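Local coordinates for protein adenylyltransferase and sulfurtransferase uba4 (Chaetomium thermophilum, PDB 6YUB) that probably activates ubiquitin-like sulfur-carrier proteins by adenylylation and then passes sulfur to them, for tRNA thiolation and molybdenum cofactor synthesis, this piece being its rhodanese-like domain, at residues Asp1-Thr6 / Met107-Gly112; His20-Thr25 / Gly34-Ala39; Ser45-Lys50 / Gln87-Lys92; Val77-Arg82 / Gly111-Trp116. All coordinates share one frame; numbering follows the deposited sequence.

Interaction 1 (Asp1-Thr6 / Met107-Gly112)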
loop_
_atom_site.group_PDB
_atom_site.type_symbol
_atom_site.label_atom_id
_atom_site.label_comp_id
_atom_site.label_asym_id
_atom_site.label_seq_id
_atom_site.Cartn_x
_atom_site.Cartn_y
_atom_site.Cartn_z
ATOM N N ASP C 1 1.927 9.254 8.337
ATOM C CA ASP C 1 1.072 8.127 7.990
ATOM C C ASP C 1 0.960 7.950 6.479
ATOM O O ASP C 1 0.273 7.047 6.002
ATOM C CB ASP C 1 -0.323 8.309 8.596
ATOM C CG ASP C 1 -0.283 8.512 10.096
ATOM O OD1 ASP C 1 0.445 7.756 10.774
ATOM O OD2 ASP C 1 -0.960 9.434 10.595
ATOM N N ARG C 2 1.639 8.816 5.732
ATOM C CA ARG C 2 1.639 8.747 4.280
ATOM C C ARG C 2 3.061 8.926 3.772
ATOM O O ARG C 2 3.946 9.392 4.493
ATOM C CB ARG C 2 0.726 9.812 3.656
ATOM C CG ARG C 2 -0.675 9.861 4.241
ATOM C CD ARG C 2 -1.629 10.568 3.291
ATOM N NE ARG C 2 -2.134 9.666 2.257
ATOM C CZ ARG C 2 -2.696 10.063 1.118
ATOM N NH1 ARG C 2 -2.818 11.356 0.847
ATOM N NH2 ARG C 2 -3.126 9.164 0.244
ATOM N N ILE C 3 3.273 8.548 2.514
ATOM C CA ILE C 3 4.568 8.709 1.863
ATOM C C ILE C 3 4.330 8.936 0.379
ATOM O O ILE C 3 3.410 8.360 -0.211
ATOM C CB ILE C 3 5.481 7.489 2.101
ATOM C CG1 ILE C 3 6.907 7.790 1.636
ATOM C CG2 ILE C 3 4.940 6.267 1.370
ATOM C CD1 ILE C 3 7.929 6.771 2.104
ATOM N N THR C 4 5.160 9.780 -0.223
ATOM C CA THR C 4 5.059 10.062 -1.643
ATOM C C THR C 4 5.640 8.908 -2.457
ATOM O O THR C 4 6.437 8.105 -1.965
ATOM C CB THR C 4 5.788 11.362 -1.986
ATOM O OG1 THR C 4 7.187 11.215 -1.711
ATOM C CG2 THR C 4 5.231 12.517 -1.163
ATOM N N ALA C 5 5.224 8.832 -3.722
ATOM C CA ALA C 5 5.744 7.795 -4.605
ATOM C C ALA C 5 7.255 7.909 -4.754
ATOM O O ALA C 5 7.967 6.897 -4.737
ATOM C CB ALA C 5 5.064 7.879 -5.971
ATOM N N THR C 6 7.766 9.134 -4.896
ATOM C CA THR C 6 9.205 9.329 -5.028
ATOM C C THR C 6 9.932 8.930 -3.750
ATOM O O THR C 6 10.931 8.202 -3.794
ATOM C CB THR C 6 9.507 10.788 -5.381
ATOM O OG1 THR C 6 8.830 11.654 -4.460
ATOM C CG2 THR C 6 9.059 11.102 -6.799
ATOM N N MET C 107 1.470 2.791 6.331
ATOM C CA MET C 107 1.413 3.963 5.475
ATOM C C MET C 107 0.681 3.627 4.184
ATOM O O MET C 107 0.369 2.467 3.900
ATOM C CB MET C 107 2.821 4.480 5.138
ATOM C CG MET C 107 3.757 4.610 6.323
ATOM S SD MET C 107 5.439 4.124 5.888
ATOM C CE MET C 107 5.621 4.924 4.295
ATOM N N ASP C 108 0.417 4.665 3.394
ATOM C CA ASP C 108 -0.082 4.497 2.036
ATOM C C ASP C 108 0.654 5.463 1.120
ATOM O O ASP C 108 1.186 6.486 1.558
ATOM C CB ASP C 108 -1.598 4.726 1.944
ATOM C CG ASP C 108 -1.987 6.168 2.191
ATOM O OD1 ASP C 108 -1.398 6.801 3.093
ATOM O OD2 ASP C 108 -2.884 6.668 1.482
ATOM N N ILE C 109 0.676 5.124 -0.163
ATOM C CA ILE C 109 1.400 5.902 -1.162
ATOM C C ILE C 109 0.491 7.013 -1.669
ATOM O O ILE C 109 -0.604 6.751 -2.177
ATOM C CB ILE C 109 1.889 5.010 -2.316
ATOM C CG1 ILE C 109 2.822 3.927 -1.763
ATOM C CG2 ILE C 109 2.585 5.845 -3.383
ATOM C CD1 ILE C 109 3.550 3.117 -2.815
ATOM N N VAL C 110 0.951 8.260 -1.530
ATOM C CA VAL C 110 0.175 9.402 -1.992
ATOM C C VAL C 110 0.000 9.320 -3.501
ATOM O O VAL C 110 0.967 9.129 -4.249
ATOM C CB VAL C 110 0.861 10.712 -1.577
ATOM C CG1 VAL C 110 0.235 11.897 -2.297
ATOM C CG2 VAL C 110 0.779 10.894 -0.065
ATOM N N GLY C 111 -1.243 9.466 -3.955
ATOM C CA GLY C 111 -1.549 9.404 -5.366
ATOM C C GLY C 111 -1.638 8.011 -5.945
ATOM O O GLY C 111 -1.941 7.875 -7.138
ATOM N N GLY C 112 -1.374 6.979 -5.153
ATOM C CA GLY C 112 -1.536 5.616 -5.604
ATOM C C GLY C 112 -0.645 5.278 -6.784
ATOM O O GLY C 112 0.423 5.864 -6.994
HETATM O O HOH W 1 -4.170 10.556 -2.646
HETATM O O HOH W 2 3.154 10.651 -4.525
#
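I3 pairs in parallel with I109, adding a short, weakly bonded strand to the border of the sheet. Two backbone bonds hold it there: I3 N gives its hydrogen to D108 O at 3.1 Å, and V110 N returns one to I3 O at 2.8 Å. The contact illustrates how one strand pair can show two unlike faces. The side of I3 and I109 is apolar, and tight where M107 meets I3. The methyl CE of M107, brought round by bends at chi2 and chi3, presses on I3 CG2 at 3.3 Å, tighter than ordinary carbon contact, while A5 CB rests more loosely on I109 CG2 at 4.1 Å. Y8 of helix 5-13 touches both isoleucines.

The side of R2 and D108 is polar. The arginine chain folds at chi3 (83°) and meets the carboxylate side-on, NE to OD1 at 3.1 Å and NH2 to OD2 at 2.8 Å. Both oxygens lie near the guanidinium plane and are approached on their syn sides, but the carboxylate is tilted, and NH2 stands 30° out of its plane. V110 CG2 sits over one guanidinium face, toward its rim. The looser, wetter part lies at the V110 end, where the backbones part and a water takes the A5 N hydrogen and gives one to V110 O.

D108 itself is buried, with S86, Q87 and V90 of helix 86-95 against it. Two nitrogens gripping one carboxylate fix its rotation, and the neighbouring positive charge would probably favour the ionised aspartate.

Interaction 2 (His20-Thr25 / Gly34-Ala39); sequences HILLDT and GSIPGA
The crossover from strand 21-24 to strand 40-41 ends in a type II turn, I36 to A39, and L22 of the first strand packs into it. No hydrogen bond joins the two segments, so the fit depends on shape. L22 holds CG anti to the backbone N (chi1 180°), which extends the side chain away from its strand and carries CD2 to both ends of the turn. There CD2 meets I36 CG2 at 3.3 Å, a tight approach with the two side chains crossing at about a right angle, and A39 CB at 3.6 Å. The backbone adds a modest contribution, since A39 CA points a hydrogen at L22 O across 3.6 Å. Farther along the strand D24 CB comes to 4.2 Å from A39 CB, while its carboxylate turns to R26 in a salt bridge.

The turn is braced from within. A39 N closes it on I36 O at 2.9 Å, and S35 OG bonds to the same oxygen at 2.9 Å from the other face of the carbonyl, well above its plane. Two donors therefore hold I36 O. G38, with positive phi, occupies a place where a side chain would jam against the carbonyl oxygen of P37. Y8 and R12 of helix 5-13 also touch L22, and M113 and W116 of helix 112-119 touch I36, so the I36 side chain belongs to the buried layer between sheet and helices.

Strand, helix 28-33, turn and neighbouring parallel strand together form a beta-alpha-beta crossover, the repeating element of alpha/beta domains such as the rhodanese fold.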
loop_
_atom_site.group_PDB
_atom_site.type_symbol
_atom_site.label_atom_id
_atom_site.label_comp_id
_atom_site.label_asym_id
_atom_site.label_seq_id
_atom_site.Cartn_x
_atom_site.Cartn_y
_atom_site.Cartn_z
ATOM N N HIS C 20 9.718 -4.707 4.398
ATOM C CA HIS C 20 8.359 -4.244 4.649
ATOM C C HIS C 20 7.381 -5.075 3.826
ATOM O O HIS C 20 7.770 -5.848 2.944
ATOM C CB HIS C 20 8.195 -2.753 4.313
ATOM C CG HIS C 20 8.337 -2.443 2.854
ATOM N ND1 HIS C 20 9.523 -2.607 2.170
ATOM C CD2 HIS C 20 7.445 -1.975 1.949
ATOM C CE1 HIS C 20 9.354 -2.258 0.907
ATOM N NE2 HIS C 20 8.102 -1.870 0.747
ATOM N N ILE C 21 6.097 -4.911 4.130
ATOM C CA ILE C 21 5.022 -5.556 3.388
ATOM C C ILE C 21 4.324 -4.515 2.521
ATOM O O ILE C 21 4.041 -3.403 2.977
ATOM C CB ILE C 21 4.022 -6.220 4.336
ATOM N N LEU C 22 4.059 -4.876 1.270
ATOM C CA LEU C 22 3.457 -3.972 0.298
ATOM C C LEU C 22 2.129 -4.555 -0.159
ATOM O O LEU C 22 2.097 -5.635 -0.760
ATOM C CB LEU C 22 4.390 -3.751 -0.891
ATOM C CG LEU C 22 3.893 -2.823 -1.998
ATOM C CD1 LEU C 22 3.548 -1.450 -1.450
ATOM C CD2 LEU C 22 4.943 -2.718 -3.095
ATOM N N LEU C 23 1.044 -3.840 0.118
ATOM C CA LEU C 23 -0.304 -4.293 -0.200
ATOM C C LEU C 23 -0.859 -3.461 -1.349
ATOM O O LEU C 23 -0.939 -2.232 -1.249
ATOM C CB LEU C 23 -1.216 -4.194 1.023
ATOM C CG LEU C 23 -0.820 -5.037 2.236
ATOM C CD1 LEU C 23 -1.859 -4.911 3.342
ATOM C CD2 LEU C 23 -0.629 -6.494 1.846
ATOM N N ASP C 24 -1.241 -4.134 -2.434
ATOM C CA ASP C 24 -1.875 -3.497 -3.585
ATOM C C ASP C 24 -3.371 -3.791 -3.509
ATOM O O ASP C 24 -3.801 -4.923 -3.751
ATOM C CB ASP C 24 -1.271 -4.008 -4.890
ATOM C CG ASP C 24 -1.730 -3.213 -6.098
ATOM O OD1 ASP C 24 -2.885 -2.734 -6.105
ATOM O OD2 ASP C 24 -0.931 -3.067 -7.047
ATOM N N THR C 25 -4.160 -2.771 -3.180
ATOM C CA THR C 25 -5.575 -2.948 -2.883
ATOM C C THR C 25 -6.474 -2.822 -4.106
ATOM O O THR C 25 -7.700 -2.808 -3.956
ATOM C CB THR C 25 -6.018 -1.933 -1.820
ATOM O OG1 THR C 25 -5.403 -0.663 -2.081
ATOM C CG2 THR C 25 -5.637 -2.413 -0.430
ATOM N N GLY C 34 -0.333 -5.031 -14.124
ATOM C CA GLY C 34 1.004 -4.671 -13.707
ATOM C C GLY C 34 1.022 -4.323 -12.241
ATOM O O GLY C 34 -0.002 -4.010 -11.630
ATOM N N SER C 35 2.218 -4.375 -11.661
ATOM C CA SER C 35 2.347 -4.233 -10.221
ATOM C C SER C 35 3.718 -3.687 -9.861
ATOM O O SER C 35 4.652 -3.706 -10.666
ATOM C CB SER C 35 2.124 -5.580 -9.514
ATOM O OG SER C 35 2.671 -5.570 -8.209
ATOM N N ILE C 36 3.818 -3.186 -8.638
ATOM C CA ILE C 36 5.118 -2.859 -8.047
ATOM C C ILE C 36 5.802 -4.160 -7.640
ATOM O O ILE C 36 5.181 -4.981 -6.948
ATOM C CB ILE C 36 4.942 -1.929 -6.848
ATOM C CG1 ILE C 36 4.535 -0.529 -7.316
ATOM C CG2 ILE C 36 6.220 -1.881 -6.022
ATOM C CD1 ILE C 36 4.193 0.429 -6.191
ATOM N N PRO C 37 7.050 -4.393 -8.045
ATOM C CA PRO C 37 7.697 -5.670 -7.715
ATOM C C PRO C 37 7.643 -5.954 -6.221
ATOM O O PRO C 37 8.062 -5.136 -5.397
ATOM C CB PRO C 37 9.136 -5.478 -8.208
ATOM C CG PRO C 37 9.037 -4.436 -9.273
ATOM C CD PRO C 37 7.936 -3.509 -8.830
ATOM N N GLY C 38 7.116 -7.126 -5.875
ATOM C CA GLY C 38 6.983 -7.524 -4.492
ATOM C C GLY C 38 5.677 -7.148 -3.835
ATOM O O GLY C 38 5.553 -7.300 -2.612
ATOM N N ALA C 39 4.701 -6.664 -4.597
ATOM C CA ALA C 39 3.411 -6.269 -4.050
ATOM C C ALA C 39 2.444 -7.445 -4.105
ATOM O O ALA C 39 2.327 -8.114 -5.137
ATOM C CB ALA C 39 2.838 -5.081 -4.823
#

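Interaction 3 (Ser45-Lys50 / Gln87-Lys92)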
loop_
_atom_site.group_PDB
_atom_site.type_symbol
_atom_site.label_atom_id
_atom_site.label_comp_id
_atom_site.label_asym_id
_atom_site.label_seq_id
_atom_site.Cartn_x
_atom_site.Cartn_y
_atom_site.Cartn_z
ATOM N N SER C 45 -12.427 -4.608 -2.451
ATOM C CA SER C 45 -13.804 -5.071 -2.315
ATOM C C SER C 45 -13.907 -6.205 -1.300
ATOM O O SER C 45 -14.784 -6.194 -0.427
ATOM C CB SER C 45 -14.340 -5.517 -3.677
ATOM O OG SER C 45 -13.547 -6.560 -4.219
ATOM N N LYS C 46 -13.020 -7.197 -1.401
ATOM C CA LYS C 46 -13.036 -8.309 -0.457
ATOM C C LYS C 46 -12.438 -7.921 0.890
ATOM O O LYS C 46 -12.820 -8.490 1.920
ATOM C CB LYS C 46 -12.275 -9.502 -1.038
ATOM N N PHE C 47 -11.509 -6.964 0.903
ATOM C CA PHE C 47 -10.877 -6.545 2.150
ATOM C C PHE C 47 -11.909 -6.034 3.147
ATOM O O PHE C 47 -11.911 -6.434 4.317
ATOM C CB PHE C 47 -9.826 -5.471 1.851
ATOM C CG PHE C 47 -9.255 -4.815 3.073
ATOM C CD1 PHE C 47 -8.132 -5.332 3.695
ATOM C CD2 PHE C 47 -9.836 -3.670 3.595
ATOM C CE1 PHE C 47 -7.603 -4.724 4.818
ATOM C CE2 PHE C 47 -9.315 -3.060 4.718
ATOM C CZ PHE C 47 -8.196 -3.587 5.331
ATOM N N LEU C 48 -12.804 -5.148 2.700
ATOM C CA LEU C 48 -13.778 -4.560 3.612
ATOM C C LEU C 48 -14.738 -5.611 4.154
ATOM O O LEU C 48 -15.128 -5.558 5.327
ATOM C CB LEU C 48 -14.550 -3.446 2.900
ATOM C CG LEU C 48 -13.720 -2.234 2.478
ATOM C CD1 LEU C 48 -13.737 -2.026 0.970
ATOM C CD2 LEU C 48 -14.221 -0.985 3.194
ATOM N N VAL C 49 -15.138 -6.570 3.318
ATOM C CA VAL C 49 -16.078 -7.594 3.761
ATOM C C VAL C 49 -15.424 -8.507 4.789
ATOM O O VAL C 49 -15.981 -8.757 5.865
ATOM C CB VAL C 49 -16.611 -8.390 2.556
ATOM C CG1 VAL C 49 -17.365 -9.624 3.024
ATOM C CG2 VAL C 49 -17.507 -7.507 1.697
ATOM N N LYS C 50 -14.230 -9.019 4.476
ATOM C CA LYS C 50 -13.515 -9.855 5.432
ATOM C C LYS C 50 -13.193 -9.089 6.709
ATOM O O LYS C 50 -13.129 -9.685 7.791
ATOM C CB LYS C 50 -12.229 -10.390 4.801
ATOM N N GLN C 87 -6.266 5.354 2.209
ATOM C CA GLN C 87 -6.270 5.848 3.582
ATOM C C GLN C 87 -7.240 5.061 4.453
ATOM O O GLN C 87 -6.936 4.764 5.615
ATOM C CB GLN C 87 -6.614 7.336 3.598
ATOM C CG GLN C 87 -5.746 8.170 2.666
ATOM C CD GLN C 87 -5.806 9.651 2.977
ATOM O OE1 GLN C 87 -6.176 10.463 2.128
ATOM N NE2 GLN C 87 -5.430 10.015 4.198
ATOM N N GLU C 88 -8.414 4.716 3.918
ATOM C CA GLU C 88 -9.367 3.925 4.687
ATOM C C GLU C 88 -8.762 2.581 5.076
ATOM O O GLU C 88 -8.872 2.150 6.229
ATOM C CB GLU C 88 -10.658 3.725 3.891
ATOM C CG GLU C 88 -11.697 2.886 4.620
ATOM C CD GLU C 88 -13.097 3.061 4.063
ATOM O OE1 GLU C 88 -13.232 3.500 2.901
ATOM O OE2 GLU C 88 -14.065 2.766 4.796
ATOM N N VAL C 89 -8.108 1.909 4.125
ATOM C CA VAL C 89 -7.449 0.640 4.427
ATOM C C VAL C 89 -6.502 0.809 5.609
ATOM O O VAL C 89 -6.516 0.019 6.561
ATOM C CB VAL C 89 -6.709 0.111 3.185
ATOM C CG1 VAL C 89 -5.811 -1.060 3.559
ATOM C CG2 VAL C 89 -7.701 -0.297 2.109
ATOM N N VAL C 90 -5.667 1.849 5.565
ATOM C CA VAL C 90 -4.732 2.100 6.657
ATOM C C VAL C 90 -5.484 2.362 7.955
ATOM O O VAL C 90 -5.045 1.958 9.039
ATOM C CB VAL C 90 -3.800 3.274 6.298
ATOM C CG1 VAL C 90 -2.982 3.697 7.509
ATOM C CG2 VAL C 90 -2.891 2.895 5.137
ATOM N N GLU C 91 -6.633 3.038 7.868
ATOM C CA GLU C 91 -7.375 3.394 9.072
ATOM C C GLU C 91 -7.919 2.157 9.776
ATOM O O GLU C 91 -7.940 2.100 11.012
ATOM C CB GLU C 91 -8.513 4.351 8.719
ATOM N N LYS C 92 -8.363 1.157 9.012
ATOM C CA LYS C 92 -8.953 -0.032 9.617
ATOM C C LYS C 92 -7.894 -0.975 10.172
ATOM O O LYS C 92 -8.155 -1.682 11.152
ATOM C CB LYS C 92 -9.823 -0.762 8.594
ATOM C CG LYS C 92 -10.802 0.144 7.859
ATOM C CD LYS C 92 -11.716 -0.643 6.927
ATOM C CE LYS C 92 -13.115 -0.804 7.509
ATOM N NZ LYS C 92 -14.155 -0.209 6.620
#
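F47 reaches from helix 44-54 to V89 and K92 of helix 86-95, and its ring carries much of the contact. From CB, with CG anti to the backbone N (chi1 171°), the side chain heads directly for the other helix, and the far atoms CE2 and CZ do the touching. CE2 lies 4.1 Å from V89 CG2 and also 4.1 Å from K92 CD. CZ, at the tip, comes to 3.9 Å from V89 CG1. The two neighbours approach differently: the V89 methyl CG1 stands over one face of the ring, whereas the lysine methylene CD arrives at the edge, near the ring plane, its chain sliding past in the opposite direction.

L48 adds a second, more peripheral point. Its CD2 lies 3.5 Å from K92 NZ, the two chains crossing at about a right angle. The same ammonium group makes a weak salt bridge within its own helix, NZ to E88 OE2 at 3.5 Å, so the lysine lends its methylenes to F47 and its charge to the glutamate. Were F47 replaced by an alanine, V89 CG1 and K92 CD would be likely to lose their aromatic partner, with a gap opened between the helices.

The segment axes run the same way, inclined by 26°, and approach to 11.5 Å, a separation that large side chains bridge. Helix 86-95 packs through V89 and V90 on the V78 face of the parallel sheet and helix 44-54 lies against it, while helices 5-13 and 112-119 cover the other face, as in the alpha/beta rhodanese fold.

Interaction 4 (Val77-Arg82 / Gly111-Trp116); sequences VVVCRR and GGMKAW
V79 turns CG2 anti to its backbone nitrogen, with CG1 between that nitrogen and the carbonyl carbon (chi1 55°), and M113 curls at chi2 (56°) and chi3 (45°) to bring its methyl back toward the strand. M113 CE then presses on V79 CG2 at 3.3 Å, closer than usual for two carbons, with the side chains crossing obliquely.

Beyond the strand the backbones take over. M113 N donates to C80 O at 2.8 Å and K114 N to R81 O at 3.0 Å, so carbonyls of the loop receive N-H groups from the first turn of helix 112-119. R82 CA adds a C-H contact to G111 O at 3.2 Å. Such closeness needs glycine: a CB on G112 would fall 2.7 Å from C80 O, and its positive phi points the same way.

Farther out R82 and K114 lie side by side, pointing the same way, with R82 NH1 3.8 Å from K114 CD and 3.9 Å from K114 NZ. Two positive groups so near each other would probably make this edge of the loop positive. Putting an alanine instead of K114 removes the methylenes beside R82 NH1, and the guanidinium is likely to be freer to turn. R81 points elsewhere, bonding through NE to I127 O at the C terminus.

C80 is the predicted persulfide-forming cysteine. A loop carrying it from the end of a central parallel strand toward the next helix, here tied to helix 112-119 by the C80 and R81 carbonyls, is characteristic of the rhodanese active site.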
loop_
_atom_site.group_PDB
_atom_site.type_symbol
_atom_site.label_atom_id
_atom_site.label_comp_id
_atom_site.label_asym_id
_atom_site.label_seq_id
_atom_site.Cartn_x
_atom_site.Cartn_y
_atom_site.Cartn_z
ATOM N N VAL C 77 2.909 -0.937 3.821
ATOM C CA VAL C 77 2.664 0.098 2.824
ATOM C C VAL C 77 1.464 -0.317 1.984
ATOM O O VAL C 77 1.422 -1.440 1.465
ATOM C CB VAL C 77 3.895 0.335 1.932
ATOM C CG1 VAL C 77 3.571 1.342 0.835
ATOM C CG2 VAL C 77 5.076 0.810 2.769
ATOM N N VAL C 78 0.497 0.585 1.855
ATOM C CA VAL C 78 -0.696 0.356 1.050
ATOM C C VAL C 78 -0.635 1.263 -0.169
ATOM O O VAL C 78 -0.090 2.371 -0.120
ATOM C CB VAL C 78 -1.986 0.609 1.859
ATOM C CG1 VAL C 78 -3.216 0.351 1.002
ATOM C CG2 VAL C 78 -2.007 -0.258 3.111
ATOM N N VAL C 79 -1.191 0.785 -1.276
ATOM C CA VAL C 79 -1.237 1.567 -2.507
ATOM C C VAL C 79 -2.433 1.105 -3.324
ATOM O O VAL C 79 -2.727 -0.092 -3.401
ATOM C CB VAL C 79 0.081 1.444 -3.303
ATOM C CG1 VAL C 79 0.418 -0.016 -3.572
ATOM C CG2 VAL C 79 -0.012 2.230 -4.600
ATOM N N CYS C 80 -3.123 2.065 -3.934
ATOM C CA CYS C 80 -4.336 1.787 -4.691
ATOM C C CYS C 80 -4.204 2.434 -6.069
ATOM O O CYS C 80 -3.100 2.691 -6.568
ATOM C CB CYS C 80 -5.568 2.292 -3.925
ATOM S SG CYS C 80 -5.791 4.077 -4.006
ATOM N N ARG C 81 -5.347 2.713 -6.706
ATOM C CA ARG C 81 -5.328 3.313 -8.036
ATOM C C ARG C 81 -4.774 4.733 -7.989
ATOM O O ARG C 81 -3.762 5.040 -8.629
ATOM C CB ARG C 81 -6.734 3.311 -8.645
ATOM C CG ARG C 81 -7.027 2.113 -9.536
ATOM C CD ARG C 81 -8.307 2.304 -10.356
ATOM N NE ARG C 81 -8.071 3.052 -11.590
ATOM C CZ ARG C 81 -8.599 4.243 -11.875
ATOM N NH1 ARG C 81 -9.418 4.849 -11.025
ATOM N NH2 ARG C 81 -8.309 4.826 -13.030
ATOM N N ARG C 82 -5.429 5.618 -7.228
ATOM C CA ARG C 82 -5.059 7.029 -7.195
ATOM C C ARG C 82 -4.918 7.557 -5.770
ATOM O O ARG C 82 -4.938 8.775 -5.564
ATOM C CB ARG C 82 -6.090 7.868 -7.956
ATOM C CG ARG C 82 -6.414 7.363 -9.353
ATOM C CD ARG C 82 -7.538 8.185 -9.970
ATOM N NE ARG C 82 -7.778 7.849 -11.371
ATOM C CZ ARG C 82 -7.159 8.426 -12.398
ATOM N NH1 ARG C 82 -6.251 9.370 -12.190
ATOM N NH2 ARG C 82 -7.447 8.054 -13.637
ATOM N N GLY C 111 -1.243 9.466 -3.955
ATOM C CA GLY C 111 -1.549 9.404 -5.366
ATOM C C GLY C 111 -1.638 8.011 -5.945
ATOM O O GLY C 111 -1.941 7.875 -7.138
ATOM N N GLY C 112 -1.374 6.979 -5.153
ATOM C CA GLY C 112 -1.536 5.616 -5.604
ATOM C C GLY C 112 -0.645 5.278 -6.784
ATOM O O GLY C 112 0.423 5.864 -6.994
ATOM N N MET C 113 -1.101 4.303 -7.575
ATOM C CA MET C 113 -0.316 3.837 -8.712
ATOM C C MET C 113 -0.206 4.905 -9.791
ATOM O O MET C 113 0.749 4.891 -10.575
ATOM C CB MET C 113 -0.942 2.562 -9.279
ATOM C CG MET C 113 0.035 1.635 -9.984
ATOM S SD MET C 113 1.445 1.113 -8.977
ATOM C CE MET C 113 0.648 0.696 -7.430
ATOM N N LYS C 114 -1.165 5.831 -9.855
ATOM C CA LYS C 114 -1.066 6.933 -10.807
ATOM C C LYS C 114 0.132 7.817 -10.482
ATOM O O LYS C 114 0.904 8.193 -11.369
ATOM C CB LYS C 114 -2.359 7.750 -10.803
ATOM C CG LYS C 114 -2.364 8.930 -11.770
ATOM C CD LYS C 114 -2.723 8.513 -13.190
ATOM C CE LYS C 114 -2.759 9.719 -14.124
ATOM N NZ LYS C 114 -3.781 9.572 -15.202
ATOM N N ALA C 115 0.298 8.167 -9.202
ATOM C CA ALA C 115 1.483 8.910 -8.789
ATOM C C ALA C 115 2.753 8.134 -9.112
ATOM O O ALA C 115 3.745 8.715 -9.568
ATOM C CB ALA C 115 1.409 9.229 -7.295
ATOM N N TRP C 116 2.740 6.817 -8.893
ATOM C CA TRP C 116 3.893 5.993 -9.233
ATOM C C TRP C 116 4.282 6.176 -10.695
ATOM O O TRP C 116 5.453 6.397 -11.020
ATOM C CB TRP C 116 3.589 4.524 -8.933
ATOM C CG TRP C 116 4.743 3.603 -9.186
ATOM C CD1 TRP C 116 5.015 2.927 -10.340
ATOM C CD2 TRP C 116 5.779 3.251 -8.262
ATOM N NE1 TRP C 116 6.157 2.179 -10.192
ATOM C CE2 TRP C 116 6.646 2.360 -8.925
ATOM C CE3 TRP C 116 6.061 3.607 -6.939
ATOM C CZ2 TRP C 116 7.773 1.819 -8.311
ATOM C CZ3 TRP C 116 7.180 3.068 -6.330
ATOM C CH2 TRP C 116 8.022 2.184 -7.017
#

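In the fold
From the N terminus, residues 1-6 pair with 107-112, so interaction 1 closes a loop of 100 residues and sets the border strand beside strand 106-109. Within that span interaction 2 closes first, a short local loop joining strand 21-24 to the approach of strand 40-41. Interaction 3 follows in series and brings helix 44-54 to helix 86-95. Interaction 4 crosses it, because strand 76-79 begins before helix 86-95 arrives and its partner, helix 112-119, comes later. Interactions 1 and 4 share G111 and G112. Strand 76-79, between 106-109 and 21-24, links interactions 1, 2 and 4 through one sheet, while V89 and V90 pack interaction 3 onto V78.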